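Local coordinates for protein probable thiamine pyrophosphokinase (Staphylococcus saprophyticus, PDB 3L8M) that probably transfers pyrophosphate from ATP to thiamine, making thiamine diphosphate, at residues A3-G8 / R91-Y96; H24-D29 / P42-G47. One frame throughout, in Å; residues are numbered along the deposited sequence.

Interaction 1 (A3-G8 / R91-Y96). With NA (sodium ion), chain C.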
loop_
_atom_site.group_PDB
_atom_site.type_symbol
_atom_site.label_atom_id
_atom_site.label_comp_id
_atom_site.label_asym_id
_atom_site.label_seq_id
_atom_site.Cartn_x
_atom_site.Cartn_y
_atom_site.Cartn_z
ATOM N N ALA A 3 -0.825 -14.061 3.293
ATOM C CA ALA A 3 -0.525 -13.839 4.703
ATOM C C ALA A 3 0.648 -14.702 5.179
ATOM O O ALA A 3 0.752 -15.879 4.831
ATOM C CB ALA A 3 -1.760 -14.114 5.560
ATOM N N ASN A 4 1.536 -14.093 5.961
ATOM C CA ASN A 4 2.697 -14.784 6.516
ATOM C C ASN A 4 2.478 -14.912 8.011
ATOM O O ASN A 4 2.124 -13.937 8.667
ATOM C CB ASN A 4 3.980 -13.982 6.300
ATOM C CG ASN A 4 4.308 -13.788 4.850
ATOM O OD1 ASN A 4 4.496 -14.756 4.107
ATOM N ND2 ASN A 4 4.379 -12.528 4.426
ATOM N N LEU A 5 2.684 -16.108 8.546
ATOM C CA LEU A 5 2.529 -16.332 9.979
ATOM C C LEU A 5 3.879 -16.615 10.606
ATOM O O LEU A 5 4.694 -17.348 10.044
ATOM C CB LEU A 5 1.598 -17.521 10.265
ATOM C CG LEU A 5 0.088 -17.246 10.260
ATOM C CD1 LEU A 5 -0.369 -16.857 8.860
ATOM C CD2 LEU A 5 -0.659 -18.482 10.766
ATOM N N LEU A 6 4.129 -16.015 11.762
ATOM C CA LEU A 6 5.365 -16.279 12.464
ATOM C C LEU A 6 5.010 -16.965 13.787
ATOM O O LEU A 6 4.252 -16.416 14.585
ATOM C CB LEU A 6 6.128 -14.982 12.719
ATOM C CG LEU A 6 7.528 -15.172 13.312
ATOM C CD1 LEU A 6 8.333 -16.106 12.414
ATOM C CD2 LEU A 6 8.225 -13.814 13.454
ATOM N N CYS A 7 5.541 -18.169 13.999
ATOM C CA CYS A 7 5.292 -18.930 15.230
ATOM C C CYS A 7 6.467 -18.903 16.198
ATOM O O CYS A 7 6.354 -19.400 17.308
ATOM C CB CYS A 7 5.010 -20.397 14.931
ATOM S SG CYS A 7 3.708 -20.707 13.770
ATOM N N GLY A 8 7.593 -18.336 15.775
ATOM C CA GLY A 8 8.765 -18.291 16.628
ATOM C C GLY A 8 10.010 -17.957 15.827
ATOM O O GLY A 8 9.895 -17.592 14.658
ATOM N N ARG A 91 -5.753 -16.175 0.832
ATOM C CA ARG A 91 -5.736 -17.412 0.055
ATOM C C ARG A 91 -4.396 -18.142 0.034
ATOM O O ARG A 91 -4.354 -19.364 -0.105
ATOM C CB ARG A 91 -6.157 -17.130 -1.386
ATOM C CG ARG A 91 -6.529 -18.377 -2.157
ATOM C CD ARG A 91 -8.038 -18.504 -2.312
ATOM N NE ARG A 91 -8.549 -17.653 -3.384
ATOM C CZ ARG A 91 -8.202 -17.776 -4.663
ATOM N NH1 ARG A 91 -7.340 -18.715 -5.030
ATOM N NH2 ARG A 91 -8.720 -16.967 -5.580
ATOM N N ASN A 92 -3.307 -17.388 0.135
ATOM C CA ASN A 92 -1.969 -17.966 0.137
ATOM C C ASN A 92 -1.405 -17.716 1.519
ATOM O O ASN A 92 -1.242 -16.566 1.915
ATOM C CB ASN A 92 -1.085 -17.295 -0.919
ATOM C CG ASN A 92 -1.576 -17.546 -2.334
ATOM O OD1 ASN A 92 -1.672 -18.692 -2.780
ATOM N ND2 ASN A 92 -1.893 -16.473 -3.047
ATOM N N ILE A 93 -1.124 -18.790 2.253
ATOM C CA ILE A 93 -0.594 -18.680 3.605
ATOM C C ILE A 93 0.770 -19.344 3.754
ATOM O O ILE A 93 0.931 -20.518 3.436
ATOM C CB ILE A 93 -1.550 -19.325 4.642
ATOM C CG1 ILE A 93 -3.001 -18.898 4.372
ATOM C CG2 ILE A 93 -1.130 -18.931 6.050
ATOM C CD1 ILE A 93 -3.187 -17.425 4.211
ATOM N N ASP A 94 1.746 -18.582 4.236
ATOM C CA ASP A 94 3.093 -19.096 4.466
ATOM C C ASP A 94 3.342 -19.097 5.964
ATOM O O ASP A 94 3.339 -18.039 6.601
ATOM C CB ASP A 94 4.149 -18.213 3.786
ATOM C CG ASP A 94 4.134 -18.342 2.281
ATOM O OD1 ASP A 94 3.379 -19.202 1.781
ATOM O OD2 ASP A 94 4.880 -17.598 1.606
ATOM N N VAL A 95 3.545 -20.285 6.526
ATOM C CA VAL A 95 3.804 -20.401 7.953
ATOM C C VAL A 95 5.305 -20.579 8.180
ATOM O O VAL A 95 5.925 -21.519 7.672
ATOM C CB VAL A 95 3.024 -21.593 8.575
ATOM C CG1 VAL A 95 3.315 -21.688 10.070
ATOM C CG2 VAL A 95 1.516 -21.408 8.338
ATOM N N TYR A 96 5.882 -19.665 8.943
ATOM C CA TYR A 96 7.302 -19.696 9.253
ATOM C C TYR A 96 7.399 -19.943 10.740
ATOM O O TYR A 96 6.455 -19.635 11.476
ATOM C CB TYR A 96 7.935 -18.332 8.949
ATOM C CG TYR A 96 7.968 -17.965 7.490
ATOM C CD1 TYR A 96 9.075 -18.280 6.702
ATOM C CD2 TYR A 96 6.904 -17.290 6.897
ATOM C CE1 TYR A 96 9.128 -17.927 5.359
ATOM C CE2 TYR A 96 6.943 -16.929 5.552
ATOM C CZ TYR A 96 8.063 -17.251 4.790
ATOM O OH TYR A 96 8.134 -16.874 3.472
HETATM NA NA NA C . 1.430 -20.504 0.160
HETATM O O HOH W 1 6.267 -15.434 2.233
#
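Asn4, Asp94 and Tyr96 stand side by side on one face of a parallel strand pair, and a single water ties their polar ends together. The water donates to Asn4 OD1 (2.7 Å) and to Asp94 OD2 (2.6 Å) and accepts from Tyr96 OH (2.7 Å), so three side chains fix its orientation. In both Asn4 and Asp94 the CG lies beside the backbone N (chi1 -62° and -71°), which keeps the two flat groups pointing the same way while their planes remain 45° apart. Asn4 OD1 also meets the rim of the tyrosine ring near its plane, 3.6 Å from Tyr96 CE2; the amide's other end, ND2, is hydrogen-bonded to Glu23. Asp94 divides its carboxylate: OD2 takes the water, whereas OD1 coordinates a sodium ion that the carbonyl oxygen of Asn124 also binds.

The opposite face is apolar. Leu5 CD1 reaches back along the neighbouring strand to Ile93 CG2 (3.6 Å), Ala3 CB touches Ile93 CD1 (3.8 Å), and Cys7 SG rests against Val95 CG1. The backbone evidence for the register is a ladder in which Ala3 and Leu5 each donate and accept: Ala3 N to Asn92 O, Asp94 N to Ala3 O, Leu5 N to Asp94 O and Tyr96 N to Leu5 O (2.8 Å). The rung from Cys7 N to Tyr96 O is longer and more bent, where 3-8 has already left the strand.

Within the sheet, strand 2-6 lies between 92-96 and 24-28, and 124-128 flanks 92-96 on its far side. Helix 77-87 covers the apolar face, with Leu78 and Ile82 against Leu5 and Ile82 also against Val95.

Interaction 2 (H24-D29 / P42-G47); sequences HWIGID and PQFAVG
Val46 O receives the straightest bond of this strand pair, from Asp29 N at 2.8 Å with an N-H...O angle of 173°; the same oxygen is approached by Ile28 CA in a CA-H...O contact. At the other end Trp25 O takes Gln43 N (2.8 Å) and lies 3.1 Å from Pro42 CA, another such contact. Between these ends Val46 N donates to Gly27 O, and Gly27 N gives Phe44 O a longer bond of 3.1 Å. The order of partners, Trp25, Gly27 and Asp29 against Gln43 to Val46, is that of parallel strands, whose segment axes run 21° apart.

These are the two strands of a beta-alpha-beta crossover, with helix 30-37 carrying the chain from one to the other in a Rossmann-like sheet. Pro42 and Trp25 both pack on Leu35 of that helix, and Ala45 touches its Thr32. On the other side of the sheet Ile26 meets Phe44. Phe44 has the crowded rotamer, CG between the backbone N and the carbonyl carbon (chi1 69°), and this puts its ring across the isoleucine. Ile26 CD1 sits over one ring face in a CH-pi contact, 3.7 Å from the centroid of Phe44 and offset toward the rim, while Ile26 CG2 comes near Phe44 CE1. Arg88 adds a cation-pi contact to the same ring, and Met1 of another subunit packs against it.

At the N-terminal end of the pair a water accepts from Trp25 N (3.0 Å) and from Gln43 NE2 (3.2 Å), linking main chain to amide. That amide stands almost perpendicular to the His24 ring, its NE2 at the ring's edge near ND1 but too badly angled for a hydrogen bond, whereas Tyr90 meets the His24 ring edge to face.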
loop_
_atom_site.group_PDB
_atom_site.type_symbol
_atom_site.label_atom_id
_atom_site.label_comp_id
_atom_site.label_asym_id
_atom_site.label_seq_id
_atom_site.Cartn_x
_atom_site.Cartn_y
_atom_site.Cartn_z
ATOM N N HIS A 24 1.577 -8.851 4.632
ATOM C CA HIS A 24 0.696 -9.030 5.785
ATOM C C HIS A 24 1.273 -10.101 6.717
ATOM O O HIS A 24 1.486 -11.246 6.295
ATOM C CB HIS A 24 -0.697 -9.461 5.321
ATOM C CG HIS A 24 -1.331 -8.530 4.333
ATOM N ND1 HIS A 24 -1.811 -7.283 4.683
ATOM C CD2 HIS A 24 -1.563 -8.664 3.005
ATOM C CE1 HIS A 24 -2.310 -6.691 3.611
ATOM N NE2 HIS A 24 -2.173 -7.507 2.579
ATOM N N TRP A 25 1.537 -9.732 7.973
ATOM C CA TRP A 25 2.073 -10.679 8.944
ATOM C C TRP A 25 1.139 -10.934 10.121
ATOM O O TRP A 25 0.580 -10.000 10.698
ATOM C CB TRP A 25 3.432 -10.221 9.485
ATOM C CG TRP A 25 4.606 -10.481 8.569
ATOM C CD1 TRP A 25 5.136 -9.622 7.630
ATOM C CD2 TRP A 25 5.411 -11.670 8.523
ATOM N NE1 TRP A 25 6.223 -10.208 7.011
ATOM C CE2 TRP A 25 6.412 -11.462 7.540
ATOM C CE3 TRP A 25 5.386 -12.892 9.214
ATOM C CZ2 TRP A 25 7.379 -12.433 7.235
ATOM C CZ3 TRP A 25 6.358 -13.870 8.902
ATOM C CH2 TRP A 25 7.333 -13.624 7.923
ATOM N N ILE A 26 1.004 -12.211 10.473
ATOM C CA ILE A 26 0.163 -12.676 11.575
ATOM C C ILE A 26 1.075 -13.267 12.663
ATOM O O ILE A 26 1.971 -14.059 12.360
ATOM C CB ILE A 26 -0.786 -13.824 11.119
ATOM C CG1 ILE A 26 -1.531 -13.453 9.832
ATOM C CG2 ILE A 26 -1.740 -14.185 12.255
ATOM C CD1 ILE A 26 -2.420 -12.241 9.941
ATOM N N GLY A 27 0.859 -12.901 13.918
ATOM C CA GLY A 27 1.701 -13.461 14.968
ATOM C C GLY A 27 1.053 -14.608 15.750
ATOM O O GLY A 27 -0.088 -14.487 16.207
ATOM N N ILE A 28 1.771 -15.723 15.892
ATOM C CA ILE A 28 1.280 -16.877 16.643
ATOM C C ILE A 28 2.202 -17.056 17.852
ATOM O O ILE A 28 3.401 -17.324 17.702
ATOM C CB ILE A 28 1.309 -18.195 15.807
ATOM C CG1 ILE A 28 0.542 -18.030 14.494
ATOM C CG2 ILE A 28 0.663 -19.331 16.615
ATOM C CD1 ILE A 28 -0.953 -17.733 14.671
ATOM N N ASP A 29 1.638 -16.905 19.047
ATOM C CA ASP A 29 2.399 -17.040 20.288
ATOM C C ASP A 29 3.623 -16.130 20.290
ATOM O O ASP A 29 3.483 -14.914 20.176
ATOM C CB ASP A 29 2.814 -18.496 20.492
ATOM C CG ASP A 29 1.639 -19.444 20.413
ATOM O OD1 ASP A 29 0.632 -19.173 21.098
ATOM O OD2 ASP A 29 1.713 -20.449 19.671
ATOM N N PRO A 42 1.536 -6.655 13.347
ATOM C CA PRO A 42 0.769 -7.820 12.907
ATOM C C PRO A 42 -0.688 -7.441 12.614
ATOM O O PRO A 42 -1.272 -6.649 13.338
ATOM C CB PRO A 42 0.864 -8.768 14.106
ATOM C CG PRO A 42 2.103 -8.311 14.830
ATOM C CD PRO A 42 2.012 -6.828 14.730
ATOM N N GLN A 43 -1.252 -7.991 11.541
ATOM C CA GLN A 43 -2.647 -7.758 11.188
ATOM C C GLN A 43 -3.481 -8.217 12.404
ATOM O O GLN A 43 -4.530 -7.654 12.711
ATOM C CB GLN A 43 -3.032 -8.610 9.970
ATOM C CG GLN A 43 -2.241 -8.323 8.698
ATOM C CD GLN A 43 -2.501 -6.925 8.168
ATOM O OE1 GLN A 43 -3.652 -6.484 8.095
ATOM N NE2 GLN A 43 -1.438 -6.221 7.792
ATOM N N PHE A 44 -2.998 -9.265 13.072
ATOM C CA PHE A 44 -3.638 -9.821 14.261
ATOM C C PHE A 44 -2.777 -10.944 14.828
ATOM O O PHE A 44 -1.919 -11.483 14.139
ATOM C CB PHE A 44 -5.054 -10.324 13.946
ATOM C CG PHE A 44 -5.110 -11.545 13.073
ATOM C CD1 PHE A 44 -4.877 -12.814 13.603
ATOM C CD2 PHE A 44 -5.448 -11.433 11.727
ATOM C CE1 PHE A 44 -4.988 -13.944 12.818
ATOM C CE2 PHE A 44 -5.559 -12.567 10.924
ATOM C CZ PHE A 44 -5.328 -13.830 11.474
ATOM N N ALA A 45 -2.997 -11.292 16.085
ATOM C CA ALA A 45 -2.205 -12.334 16.711
ATOM C C ALA A 45 -3.030 -13.245 17.609
ATOM O O ALA A 45 -4.033 -12.826 18.184
ATOM C CB ALA A 45 -1.082 -11.700 17.518
ATOM N N VAL A 46 -2.588 -14.495 17.723
ATOM C CA VAL A 46 -3.240 -15.486 18.564
ATOM C C VAL A 46 -2.166 -15.966 19.531
ATOM O O VAL A 46 -1.004 -16.103 19.148
ATOM C CB VAL A 46 -3.721 -16.702 17.744
ATOM C CG1 VAL A 46 -4.449 -17.678 18.650
ATOM C CG2 VAL A 46 -4.622 -16.256 16.606
ATOM N N GLY A 47 -2.540 -16.212 20.781
ATOM C CA GLY A 47 -1.559 -16.685 21.736
ATOM C C GLY A 47 -1.521 -15.858 22.995
ATOM O O GLY A 47 -1.917 -14.694 22.992
HETATM O O HOH W 2 1.412 -6.927 8.976
#

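In the fold
From the N terminus the chain lays down strand 2-6 first, then strand 24-28 beside it, then, after helix 30-37, strand 44-46 one place further out. Interaction 2 closes the short loop between the last two, with 12 residues between its segments. Helices 54-63 and 77-87 follow before strand 92-96 comes in on the other flank of strand 2-6, and there interaction 1 closes a loop of 82 residues that holds all of interaction 2. The contacts therefore nest without crossing. They join directly, since strands 2-6 and 24-28 are neighbours: Asn4 O meets Ile26 N at 2.7 Å, a probable hydrogen bond. Together they tie four consecutive parallel strands of one sheet.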